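Local coordinates for protein techylectin-5A (Tachypleus tridentatus, PDB 1JC9) that agglutinates bacteria and human erythrocytes in innate immunity by recognising acetyl groups on their surfaces through a calcium-containing, fibrinogen-related domain, at residues Val91-Gly96 with Asn223-Tyr228; Tyr106-Asn111 with Ser193-Asp198; Ala132-Arg137 with Gln158-Glu163; Gly181-Arg186 with Trp242-Gly247. One frame throughout, in Å; residues are numbered along the deposited sequence.

Contact 1 of 4, residues Val91-Gly96 with Asn223-Tyr228; sequences VIQRRG and NLNGLY
Gln93 and Arg95 reach from the end of strand 89-95 to the loop 223-228, inside the fibrinogen-like domain. The loop opens with a type I beta turn from Asn223 to Gly226, closed by Gly226 N to Asn223 O. The strand has a classic beta bulge: Ile92 and Gln93 both face Met257 of strand 250-261. Gln93, the second bulge residue, sends its amide to the turn. NE2 donates to Asn225 OD1 at 3.1 Å, and the bond is nearly straight (168°). The acceptor lies close to the Gln93 amide plane, while the two amide planes are turned 44° apart. Asn225 ND2 donates elsewhere, to Gly213 O, so both ends of this amide are used. Next on this side comes Arg95. Its chain is bent at chi2 and chi3, which brings the guanidinium edge to the turn carbonyls. Leu224 O and Gly226 O both lie at that edge. NH2 donates to Gly226 O at 3.1 Å, with the oxygen almost in the guanidinium plane. NH1 is modelled within bonding distance of Gly226 O and Leu224 O, but its position is less certain. Across this contact the cation meets backbone oxygens; elsewhere it makes a cation-pi contact with Phe105. Gly96 ends the segment beside Tyr228. The hydroxyl of that tyrosine is hydrogen-bonded to Pro253 O, which would help to hold the ring in place. Gly96 O lies over one ring face, 3.5 Å from Tyr228 CE1.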
# COMPACT_ATOMS: atom_id res chain seq x y z
N VAL A 91 8.56 -3.00 2.21
CA VAL A 91 7.40 -3.10 1.34
C VAL A 91 6.16 -3.50 2.14
O VAL A 91 6.21 -4.43 2.93
CB VAL A 91 7.65 -4.13 0.21
CG1 VAL A 91 6.46 -4.19 -0.74
CG2 VAL A 91 8.92 -3.76 -0.56
N ILE A 92 5.06 -2.77 1.93
CA ILE A 92 3.84 -3.06 2.66
C ILE A 92 2.71 -3.58 1.77
O ILE A 92 1.68 -4.03 2.27
CB ILE A 92 3.32 -1.82 3.44
CG1 ILE A 92 2.92 -0.71 2.48
CG2 ILE A 92 4.40 -1.33 4.40
CD1 ILE A 92 2.28 0.50 3.17
N GLN A 93 2.90 -3.51 0.45
CA GLN A 93 1.89 -3.99 -0.49
C GLN A 93 2.50 -4.24 -1.86
O GLN A 93 3.43 -3.54 -2.27
CB GLN A 93 0.74 -2.97 -0.65
CG GLN A 93 -0.42 -3.46 -1.54
CD GLN A 93 -0.35 -2.96 -2.98
OE1 GLN A 93 0.72 -2.68 -3.51
NE2 GLN A 93 -1.51 -2.85 -3.62
N ARG A 94 1.98 -5.24 -2.57
CA ARG A 94 2.45 -5.55 -3.91
C ARG A 94 1.38 -6.28 -4.73
O ARG A 94 0.67 -7.13 -4.21
CB ARG A 94 3.72 -6.42 -3.89
CG ARG A 94 4.25 -6.72 -5.30
CD ARG A 94 5.42 -7.70 -5.31
NE ARG A 94 6.62 -7.19 -4.65
CZ ARG A 94 7.16 -7.73 -3.56
NH1 ARG A 94 6.61 -8.81 -3.02
NH2 ARG A 94 8.25 -7.21 -3.03
N ARG A 95 1.28 -5.91 -6.00
CA ARG A 95 0.34 -6.53 -6.93
C ARG A 95 1.19 -6.98 -8.12
O ARG A 95 2.11 -6.28 -8.54
CB ARG A 95 -0.73 -5.54 -7.42
CG ARG A 95 -1.61 -4.94 -6.33
CD ARG A 95 -2.25 -6.01 -5.46
NE ARG A 95 -3.20 -6.88 -6.16
CZ ARG A 95 -4.44 -6.55 -6.49
NH1 ARG A 95 -4.93 -5.35 -6.18
NH2 ARG A 95 -5.23 -7.44 -7.09
N GLY A 96 0.88 -8.16 -8.65
CA GLY A 96 1.61 -8.68 -9.78
C GLY A 96 0.87 -9.89 -10.31
O GLY A 96 -0.16 -10.27 -9.75
N ASN A 223 -6.70 3.15 -6.72
CA ASN A 223 -7.39 1.97 -6.21
C ASN A 223 -6.49 0.74 -6.34
O ASN A 223 -6.89 -0.27 -6.92
CB ASN A 223 -8.69 1.79 -7.03
CG ASN A 223 -9.64 0.77 -6.44
OD1 ASN A 223 -9.94 0.80 -5.25
ND2 ASN A 223 -10.15 -0.12 -7.29
N LEU A 224 -5.29 0.84 -5.79
CA LEU A 224 -4.30 -0.23 -5.88
C LEU A 224 -4.68 -1.61 -5.35
O LEU A 224 -4.06 -2.61 -5.72
CB LEU A 224 -2.99 0.24 -5.25
CG LEU A 224 -2.05 1.00 -6.21
CD1 LEU A 224 -2.83 1.87 -7.18
CD2 LEU A 224 -1.08 1.84 -5.40
N ASN A 225 -5.69 -1.68 -4.48
CA ASN A 225 -6.13 -2.97 -3.97
C ASN A 225 -7.36 -3.45 -4.74
O ASN A 225 -8.10 -4.31 -4.26
CB ASN A 225 -6.46 -2.90 -2.48
CG ASN A 225 -5.22 -2.78 -1.61
OD1 ASN A 225 -4.12 -3.18 -2.02
ND2 ASN A 225 -5.38 -2.25 -0.41
N GLY A 226 -7.57 -2.91 -5.94
CA GLY A 226 -8.71 -3.30 -6.74
C GLY A 226 -8.50 -4.60 -7.50
O GLY A 226 -7.52 -5.31 -7.27
N LEU A 227 -9.43 -4.92 -8.40
CA LEU A 227 -9.35 -6.14 -9.19
C LEU A 227 -8.14 -6.12 -10.11
O LEU A 227 -7.76 -5.08 -10.63
CB LEU A 227 -10.62 -6.32 -10.04
CG LEU A 227 -11.97 -6.36 -9.32
CD1 LEU A 227 -13.08 -6.62 -10.33
CD2 LEU A 227 -11.97 -7.44 -8.26
N TYR A 228 -7.54 -7.29 -10.31
CA TYR A 228 -6.38 -7.41 -11.18
C TYR A 228 -6.92 -7.66 -12.59
O TYR A 228 -7.07 -8.82 -12.99
CB TYR A 228 -5.50 -8.59 -10.76
CG TYR A 228 -4.14 -8.56 -11.40
CD1 TYR A 228 -3.11 -7.80 -10.83
CD2 TYR A 228 -3.88 -9.22 -12.60
CE1 TYR A 228 -1.86 -7.70 -11.45
CE2 TYR A 228 -2.64 -9.13 -13.22
CZ TYR A 228 -1.64 -8.37 -12.64
OH TYR A 228 -0.41 -8.25 -13.26

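Contact 2 of 4, residues Tyr106-Asn111 with Ser193-Asp198; sequences YKPWKN and STIDKD. With CA (calcium ion), chain C.
Lys197 lies across the indole of Trp109 at about a right angle. Its CB starts near the six-membered part of the ring, 4.1 Å from Trp109 CE3. CG leaves anti to the carbonyl carbon (chi1 -66°), and the chain runs extended from there over one face. CD makes a CH-pi contact with the five-membered ring and is 3.7 Å from Trp109 CD2. CE passes near CG and CB of the tryptophan. NZ ends over the same five-membered ring, 3.9 Å from its centroid and 18° off the normal, in a cation-pi contact. Trp109 NE1 is hydrogen-bonded to Glu165. Beside the ring, Asp196 OD1 accepts from the backbone N of Trp109 at 2.8 Å, on its syn side. Thr194 OG1 donates to the same oxygen at 2.8 Å. Two donors thus fix this oxygen at the start of helix 109-114, where Pro108 is the N-cap residue. Water 1 links Lys107 O to Ile195 N, and water 2 links Lys110 N to Asp196 OD2. Ile195 covers part of one face of Tyr106 with CD1. The type I turn from Thr194 to Lys197 leads straight to Asp198, which binds the calcium ion through both carboxylate oxygens. Asp200, His202 and Thr204 complete the protein ligands. The carboxylate of Asp196 would favour the helix start electrostatically, and the chemistry ties the start of helix 109-114 to the turn that leads into the calcium site.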
# COMPACT_ATOMS: atom_id res chain seq x y z
N TYR A 106 -10.21 -8.80 -2.81
CA TYR A 106 -11.59 -8.50 -2.49
C TYR A 106 -11.89 -9.23 -1.18
O TYR A 106 -12.62 -10.22 -1.16
CB TYR A 106 -12.50 -9.02 -3.60
CG TYR A 106 -13.95 -8.62 -3.48
CD1 TYR A 106 -14.33 -7.29 -3.60
CD2 TYR A 106 -14.94 -9.58 -3.26
CE1 TYR A 106 -15.67 -6.91 -3.50
CE2 TYR A 106 -16.29 -9.21 -3.16
CZ TYR A 106 -16.64 -7.87 -3.28
OH TYR A 106 -17.95 -7.49 -3.16
N LYS A 107 -11.31 -8.74 -0.08
CA LYS A 107 -11.49 -9.38 1.22
C LYS A 107 -12.08 -8.45 2.28
O LYS A 107 -12.03 -7.24 2.14
CB LYS A 107 -10.15 -9.92 1.73
CG LYS A 107 -9.50 -10.97 0.83
CD LYS A 107 -8.37 -11.67 1.57
CE LYS A 107 -7.59 -12.61 0.66
NZ LYS A 107 -8.49 -13.59 -0.01
N PRO A 108 -12.63 -9.02 3.36
CA PRO A 108 -13.24 -8.26 4.46
C PRO A 108 -12.25 -7.62 5.43
O PRO A 108 -11.05 -7.86 5.38
CB PRO A 108 -14.12 -9.29 5.14
CG PRO A 108 -13.30 -10.53 5.01
CD PRO A 108 -12.85 -10.47 3.56
N TRP A 109 -12.80 -6.81 6.34
CA TRP A 109 -12.05 -6.08 7.35
C TRP A 109 -11.02 -6.91 8.11
O TRP A 109 -9.87 -6.49 8.29
CB TRP A 109 -13.03 -5.44 8.34
CG TRP A 109 -12.40 -4.53 9.35
CD1 TRP A 109 -11.94 -4.87 10.60
CD2 TRP A 109 -12.19 -3.12 9.22
NE1 TRP A 109 -11.47 -3.75 11.25
CE2 TRP A 109 -11.60 -2.67 10.42
CE3 TRP A 109 -12.44 -2.20 8.19
CZ2 TRP A 109 -11.26 -1.32 10.63
CZ3 TRP A 109 -12.10 -0.86 8.40
CH2 TRP A 109 -11.52 -0.44 9.61
N LYS A 110 -11.42 -8.09 8.57
CA LYS A 110 -10.50 -8.95 9.32
C LYS A 110 -9.22 -9.27 8.55
O LYS A 110 -8.13 -9.26 9.12
CB LYS A 110 -11.19 -10.25 9.72
CG LYS A 110 -10.28 -11.18 10.52
CD LYS A 110 -10.99 -12.45 10.97
CE LYS A 110 -10.05 -13.32 11.80
NZ LYS A 110 -10.72 -14.55 12.29
N ASN A 111 -9.35 -9.56 7.27
CA ASN A 111 -8.19 -9.89 6.45
C ASN A 111 -7.27 -8.70 6.26
O ASN A 111 -6.04 -8.83 6.31
CB ASN A 111 -8.65 -10.42 5.09
CG ASN A 111 -9.31 -11.79 5.19
OD1 ASN A 111 -8.65 -12.78 5.53
ND2 ASN A 111 -10.60 -11.84 4.91
N SER A 193 -11.98 1.52 4.37
CA SER A 193 -13.25 0.82 4.15
C SER A 193 -13.01 -0.52 3.47
O SER A 193 -12.02 -0.71 2.76
CB SER A 193 -14.19 1.65 3.26
OG SER A 193 -14.66 2.81 3.92
N THR A 194 -13.91 -1.47 3.71
CA THR A 194 -13.83 -2.79 3.11
C THR A 194 -15.24 -3.20 2.69
O THR A 194 -16.22 -2.54 3.04
CB THR A 194 -13.27 -3.83 4.11
OG1 THR A 194 -14.03 -3.79 5.32
CG2 THR A 194 -11.80 -3.55 4.41
N ILE A 195 -15.34 -4.30 1.94
CA ILE A 195 -16.64 -4.77 1.47
C ILE A 195 -17.68 -4.94 2.57
O ILE A 195 -18.87 -4.79 2.32
CB ILE A 195 -16.50 -6.10 0.71
CG1 ILE A 195 -15.84 -7.14 1.61
CG2 ILE A 195 -15.66 -5.88 -0.54
CD1 ILE A 195 -15.62 -8.48 0.92
N ASP A 196 -17.23 -5.24 3.79
CA ASP A 196 -18.15 -5.44 4.89
C ASP A 196 -18.25 -4.26 5.86
O ASP A 196 -18.97 -4.32 6.85
CB ASP A 196 -17.79 -6.72 5.66
CG ASP A 196 -16.41 -6.65 6.30
OD1 ASP A 196 -15.48 -6.10 5.69
OD2 ASP A 196 -16.26 -7.17 7.43
N LYS A 197 -17.53 -3.17 5.57
CA LYS A 197 -17.58 -2.01 6.45
C LYS A 197 -17.42 -0.69 5.69
O LYS A 197 -16.31 -0.32 5.31
CB LYS A 197 -16.52 -2.12 7.55
CG LYS A 197 -16.79 -3.25 8.52
CD LYS A 197 -15.89 -3.19 9.73
CE LYS A 197 -16.25 -4.29 10.72
NZ LYS A 197 -15.34 -4.28 11.91
N ASP A 198 -18.54 -0.00 5.50
CA ASP A 198 -18.59 1.28 4.79
C ASP A 198 -18.26 2.45 5.71
O ASP A 198 -19.08 2.84 6.54
CB ASP A 198 -19.98 1.49 4.20
CG ASP A 198 -20.07 2.74 3.33
OD1 ASP A 198 -19.34 3.72 3.60
OD2 ASP A 198 -20.89 2.75 2.39
CA CA C . -20.83 5.02 1.97
O HOH W 1 -12.76 -5.04 1.06
O HOH W 2 -14.42 -8.79 8.65
O HOH W 3 -23.34 4.80 2.63
O HOH W 4 -20.70 6.33 3.86

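Contact 3 of 4, residues Ala132-Arg137 with Gln158-Glu163; sequences ALTNQR and QDFWIE
Thr134 overlaps the backbone of the strand at Phe160 and Trp161. Its CB sits 3.6 Å from Trp161 CA, close to where the two backbones come nearest. From there the two branches part. CG2 points to the Phe160 ring and is 3.6 Å from CE2, coming in obliquely. OG1 takes the position between the backbone N and the carbonyl carbon (chi1 58°), which turns it to face Ile162 CD1. The polar need of this hydroxyl is met within the helix, by a hydrogen bond to Ile130 O. The next residue, Asn135, adds the direct polar link. Its ND2 donates to Ile162 O at 3.1 Å with an angle of 167°. The oxygen lies almost in the plane of the Asn135 amide, and the donor approaches nearly in line with the carbonyl bond. ND2 is also hydrogen-bonded to Phe131 O. The same amide group therefore joins the helix backbone to the strand backbone. Its plane stands nearly upright to the Trp161 ring, at 88°. A water lies between the backbones as well, 2.7 Å from both Thr134 O and Phe160 O. The segment axes of helix 132-136 and strand 160-162 pass 7.2 Å apart. The Trp161 ring stacks with His172. The end of helix 127-136 thus packs on the antiparallel sheet of the fibrinogen C-terminal domain, away from the calcium and sugar sites. It rests on strand 152-162, which pairs with 171-172; Phe160 packs on Leu171 there and also reaches Ile259 of strand 250-261 in the same sheet.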
# COMPACT_ATOMS: atom_id res chain seq x y z
N ALA A 132 1.64 -0.03 13.42
CA ALA A 132 2.80 -0.22 14.28
C ALA A 132 4.08 0.35 13.67
O ALA A 132 4.86 1.02 14.35
CB ALA A 132 2.99 -1.71 14.59
N LEU A 133 4.31 0.08 12.39
CA LEU A 133 5.51 0.58 11.73
C LEU A 133 5.50 2.10 11.50
O LEU A 133 6.46 2.78 11.84
CB LEU A 133 5.73 -0.14 10.40
CG LEU A 133 6.03 -1.65 10.47
CD1 LEU A 133 6.08 -2.21 9.06
CD2 LEU A 133 7.35 -1.89 11.18
N THR A 134 4.40 2.63 10.94
CA THR A 134 4.32 4.06 10.66
C THR A 134 4.29 4.98 11.87
O THR A 134 4.52 6.19 11.75
CB THR A 134 3.11 4.40 9.76
OG1 THR A 134 1.89 3.97 10.39
CG2 THR A 134 3.24 3.72 8.41
N ASN A 135 4.02 4.41 13.04
CA ASN A 135 3.98 5.22 14.26
C ASN A 135 5.25 5.16 15.10
O ASN A 135 5.41 5.96 16.01
CB ASN A 135 2.77 4.81 15.11
CG ASN A 135 1.45 5.35 14.56
OD1 ASN A 135 0.87 6.29 15.11
ND2 ASN A 135 0.98 4.76 13.47
N GLN A 136 6.17 4.23 14.79
CA GLN A 136 7.40 4.14 15.58
C GLN A 136 8.35 5.30 15.28
O GLN A 136 9.25 5.61 16.05
CB GLN A 136 8.10 2.78 15.39
CG GLN A 136 8.60 2.46 14.00
CD GLN A 136 9.13 1.04 13.91
OE1 GLN A 136 9.01 0.27 14.86
NE2 GLN A 136 9.72 0.68 12.78
N ARG A 137 8.12 5.94 14.14
CA ARG A 137 8.87 7.12 13.74
C ARG A 137 8.30 7.71 12.47
O ARG A 137 7.28 7.22 11.97
CB ARG A 137 10.38 6.85 13.61
CG ARG A 137 10.85 5.80 12.64
CD ARG A 137 12.36 5.97 12.57
NE ARG A 137 13.08 4.96 11.81
CZ ARG A 137 13.44 3.78 12.29
NH1 ARG A 137 13.13 3.44 13.54
NH2 ARG A 137 14.16 2.95 11.53
N GLN A 158 5.37 12.47 1.88
CA GLN A 158 6.03 12.56 3.18
C GLN A 158 5.02 12.39 4.30
O GLN A 158 3.81 12.45 4.09
CB GLN A 158 6.73 13.91 3.34
CG GLN A 158 7.94 14.10 2.47
CD GLN A 158 8.79 15.27 2.92
OE1 GLN A 158 9.43 15.21 3.98
NE2 GLN A 158 8.79 16.34 2.14
N ASP A 159 5.55 12.18 5.51
CA ASP A 159 4.73 12.05 6.70
C ASP A 159 3.54 11.12 6.53
O ASP A 159 2.39 11.53 6.70
CB ASP A 159 4.24 13.44 7.14
CG ASP A 159 5.36 14.47 7.17
OD1 ASP A 159 6.49 14.12 7.57
OD2 ASP A 159 5.12 15.64 6.79
N PHE A 160 3.83 9.87 6.19
CA PHE A 160 2.79 8.86 6.00
C PHE A 160 2.57 8.05 7.27
O PHE A 160 3.52 7.53 7.86
CB PHE A 160 3.20 7.91 4.87
CG PHE A 160 2.37 6.65 4.80
CD1 PHE A 160 1.02 6.70 4.50
CD2 PHE A 160 2.95 5.41 5.08
CE1 PHE A 160 0.25 5.54 4.46
CE2 PHE A 160 2.19 4.24 5.04
CZ PHE A 160 0.83 4.31 4.73
N TRP A 161 1.31 7.95 7.69
CA TRP A 161 0.95 7.15 8.85
C TRP A 161 -0.55 6.99 8.94
O TRP A 161 -1.30 7.76 8.34
CB TRP A 161 1.50 7.76 10.16
CG TRP A 161 1.13 9.21 10.42
CD1 TRP A 161 1.62 10.32 9.78
CD2 TRP A 161 0.26 9.70 11.44
NE1 TRP A 161 1.11 11.46 10.34
CE2 TRP A 161 0.27 11.11 11.36
CE3 TRP A 161 -0.54 9.08 12.42
CZ2 TRP A 161 -0.49 11.92 12.23
CZ3 TRP A 161 -1.29 9.89 13.28
CH2 TRP A 161 -1.26 11.30 13.17
N ILE A 162 -1.00 5.96 9.65
CA ILE A 162 -2.43 5.74 9.83
C ILE A 162 -2.65 5.58 11.33
O ILE A 162 -1.71 5.29 12.07
CB ILE A 162 -2.94 4.47 9.07
CG1 ILE A 162 -2.31 3.19 9.63
CG2 ILE A 162 -2.65 4.60 7.57
CD1 ILE A 162 -0.82 3.11 9.41
N GLU A 163 -3.87 5.81 11.78
CA GLU A 163 -4.20 5.68 13.20
C GLU A 163 -4.58 4.23 13.45
O GLU A 163 -4.63 3.45 12.49
CB GLU A 163 -5.34 6.65 13.55
CG GLU A 163 -4.91 8.11 13.40
CD GLU A 163 -6.00 9.12 13.70
OE1 GLU A 163 -6.70 8.96 14.73
OE2 GLU A 163 -6.16 10.08 12.92
O HOH W 5 5.17 8.07 9.89

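Contact 4 of 4, residues Gly181-Arg186 with Trp242-Gly247; sequences GNSFGR and WRAWKG. With NAG (2-acetamido-2-deoxy-beta-D-glucopyranose), chain B.
The indole of Trp242 has Ser183 CB over one face, 3.8 Å from the centroid of the five-membered ring in a CH-pi contact. At its edge, close to the ring plane, lies Gly181 O. Trp242 NE1 donates to that oxygen at 2.9 Å, although the bond is bent (139°) and the donor sits above the carbonyl plane. Near the far rim, Phe184 CB approaches Trp242 CH2 obliquely at 3.9 Å. The Arg186 guanidinium has the anomeric O1 of the bound N-acetylglucosamine at its edge. NH2 donates to the sugar O1 at 3.0 Å, and a weaker bond comes from NH1. This end of the arginine is placed by a bend at chi3 (78°). Arg186 is implicated in ligand binding, and Arg243 belongs to the same sugar pocket, with NH1 3.5 Å from the sugar O1 and in a salt bridge with Glu221. Ala244 N donates to Ser183 OG at 2.8 Å near the helix start, while Ala244 CB packs 3.4 Å from Gly181 CA. Gly181 has a positive phi, and its lack of a side chain lets the two backbones come this close. Trp242 is the N-cap residue of helix 243-246, and its own carbonyl accepts from Trp245 N and Lys246 N. Tyr248, Cys219, Tyr236 and His220 also hydrogen-bond to the sugar. Two arginines, one from the 3-10 segment at 185-186 and one from helix 243-246, meet beside one sugar hydroxyl, and Glu221 probably offsets part of their charge. The Ser183 and Trp242 bonds join the two segments that carry them.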
# COMPACT_ATOMS: atom_id res chain seq x y z
N GLY A 181 1.80 11.53 -10.86
CA GLY A 181 0.61 12.35 -10.73
C GLY A 181 0.10 12.13 -9.32
O GLY A 181 0.21 11.03 -8.78
N ASN A 182 -0.45 13.17 -8.71
CA ASN A 182 -0.94 13.09 -7.34
C ASN A 182 -2.35 12.49 -7.23
O ASN A 182 -3.32 13.22 -7.09
CB ASN A 182 -0.93 14.49 -6.72
CG ASN A 182 -1.25 14.48 -5.24
OD1 ASN A 182 -1.45 13.42 -4.64
ND2 ASN A 182 -1.29 15.66 -4.64
N SER A 183 -2.45 11.16 -7.26
CA SER A 183 -3.75 10.52 -7.17
C SER A 183 -4.04 9.88 -5.80
O SER A 183 -5.07 9.23 -5.64
CB SER A 183 -3.92 9.47 -8.27
OG SER A 183 -3.92 10.08 -9.55
N PHE A 184 -3.15 10.06 -4.84
CA PHE A 184 -3.36 9.51 -3.50
C PHE A 184 -3.73 10.65 -2.55
O PHE A 184 -4.36 10.45 -1.51
CB PHE A 184 -2.07 8.82 -3.00
CG PHE A 184 -2.26 7.98 -1.76
CD1 PHE A 184 -3.23 6.99 -1.70
CD2 PHE A 184 -1.41 8.14 -0.67
CE1 PHE A 184 -3.36 6.16 -0.58
CE2 PHE A 184 -1.52 7.31 0.46
CZ PHE A 184 -2.49 6.32 0.50
N GLY A 185 -3.35 11.86 -2.95
CA GLY A 185 -3.61 13.04 -2.14
C GLY A 185 -5.03 13.22 -1.66
O GLY A 185 -5.25 13.58 -0.50
N ARG A 186 -6.01 12.98 -2.53
CA ARG A 186 -7.40 13.17 -2.14
C ARG A 186 -7.86 12.24 -1.03
O ARG A 186 -8.88 12.48 -0.39
CB ARG A 186 -8.32 13.01 -3.36
CG ARG A 186 -9.70 13.65 -3.17
CD ARG A 186 -10.52 13.65 -4.45
NE ARG A 186 -11.12 12.35 -4.75
CZ ARG A 186 -11.86 12.10 -5.83
NH1 ARG A 186 -12.09 13.06 -6.72
NH2 ARG A 186 -12.38 10.90 -6.02
N TRP A 242 -4.66 4.38 -11.17
CA TRP A 242 -3.89 5.53 -10.70
C TRP A 242 -4.30 6.57 -11.73
O TRP A 242 -3.66 6.75 -12.77
CB TRP A 242 -2.39 5.27 -10.72
CG TRP A 242 -1.62 6.38 -10.03
CD1 TRP A 242 -1.16 7.53 -10.60
CD2 TRP A 242 -1.30 6.46 -8.64
NE1 TRP A 242 -0.56 8.32 -9.65
CE2 TRP A 242 -0.64 7.69 -8.43
CE3 TRP A 242 -1.50 5.61 -7.54
CZ2 TRP A 242 -0.17 8.09 -7.17
CZ3 TRP A 242 -1.05 6.01 -6.29
CH2 TRP A 242 -0.39 7.25 -6.11
N ARG A 243 -5.41 7.23 -11.44
CA ARG A 243 -6.01 8.22 -12.32
C ARG A 243 -5.11 9.20 -13.05
O ARG A 243 -5.21 9.35 -14.26
CB ARG A 243 -7.08 9.00 -11.55
CG ARG A 243 -7.85 9.98 -12.43
CD ARG A 243 -8.77 10.84 -11.60
NE ARG A 243 -9.49 11.79 -12.42
CZ ARG A 243 -10.46 12.59 -11.97
NH1 ARG A 243 -10.81 12.54 -10.69
NH2 ARG A 243 -11.07 13.43 -12.80
N ALA A 244 -4.23 9.88 -12.31
CA ALA A 244 -3.37 10.88 -12.91
C ALA A 244 -2.45 10.37 -14.02
O ALA A 244 -1.98 11.15 -14.83
CB ALA A 244 -2.54 11.57 -11.82
N TRP A 245 -2.21 9.06 -14.06
CA TRP A 245 -1.34 8.52 -15.09
C TRP A 245 -2.09 7.79 -16.20
O TRP A 245 -1.95 8.14 -17.38
CB TRP A 245 -0.28 7.59 -14.47
CG TRP A 245 0.70 7.04 -15.47
CD1 TRP A 245 1.08 7.61 -16.66
CD2 TRP A 245 1.44 5.81 -15.36
NE1 TRP A 245 2.01 6.82 -17.29
CE2 TRP A 245 2.25 5.71 -16.52
CE3 TRP A 245 1.51 4.80 -14.40
CZ2 TRP A 245 3.12 4.63 -16.74
CZ3 TRP A 245 2.37 3.72 -14.62
CH2 TRP A 245 3.16 3.65 -15.78
N LYS A 246 -2.89 6.80 -15.85
CA LYS A 246 -3.61 6.02 -16.86
C LYS A 246 -5.13 6.14 -16.90
O LYS A 246 -5.79 5.41 -17.63
CB LYS A 246 -3.24 4.54 -16.71
CG LYS A 246 -1.76 4.23 -16.91
CD LYS A 246 -1.36 4.42 -18.36
CE LYS A 246 0.04 3.89 -18.63
NZ LYS A 246 0.41 4.01 -20.07
N GLY A 247 -5.70 7.05 -16.11
CA GLY A 247 -7.15 7.21 -16.11
C GLY A 247 -7.91 6.20 -15.27
O GLY A 247 -7.36 5.63 -14.32
C1 NAG B . -14.59 10.84 -9.45
C2 NAG B . -15.53 9.61 -9.07
C3 NAG B . -16.96 9.87 -9.69
C4 NAG B . -17.48 11.12 -9.01
C5 NAG B . -16.50 12.30 -9.34
C6 NAG B . -16.94 13.61 -8.67
C7 NAG B . -14.50 7.45 -8.74
C8 NAG B . -13.90 6.16 -9.24
N2 NAG B . -14.96 8.38 -9.65
O1 NAG B . -13.23 10.71 -8.93
O3 NAG B . -17.85 8.80 -9.38
O4 NAG B . -18.82 11.44 -9.52
O5 NAG B . -15.13 12.06 -8.88
O6 NAG B . -15.91 14.56 -9.09
O7 NAG B . -14.54 7.63 -7.50

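How the contacts relate
Contacts 1 and 3 are the buried pair, and both reach the same antiparallel sheet; they touch where Ile92 packs on Phe160. Contacts 2 and 4 are partly buried and lie near the bound groups. Contact 2 leads to the calcium ion, and contact 4 borders the sugar, but their centres are about 23 Å apart. Contact 1 meets contact 4 through Leu224 and Trp242, which connects the core to the sugar-binding side. The chemistry follows position. The buried contacts satisfy amide and guanidinium groups with backbone carbonyls and, for Gln93, a side-chain amide. Contact 2 adds a cation-pi pair, a carboxylate at a helix start and a metal; contact 4 adds two arginines beside a sugar.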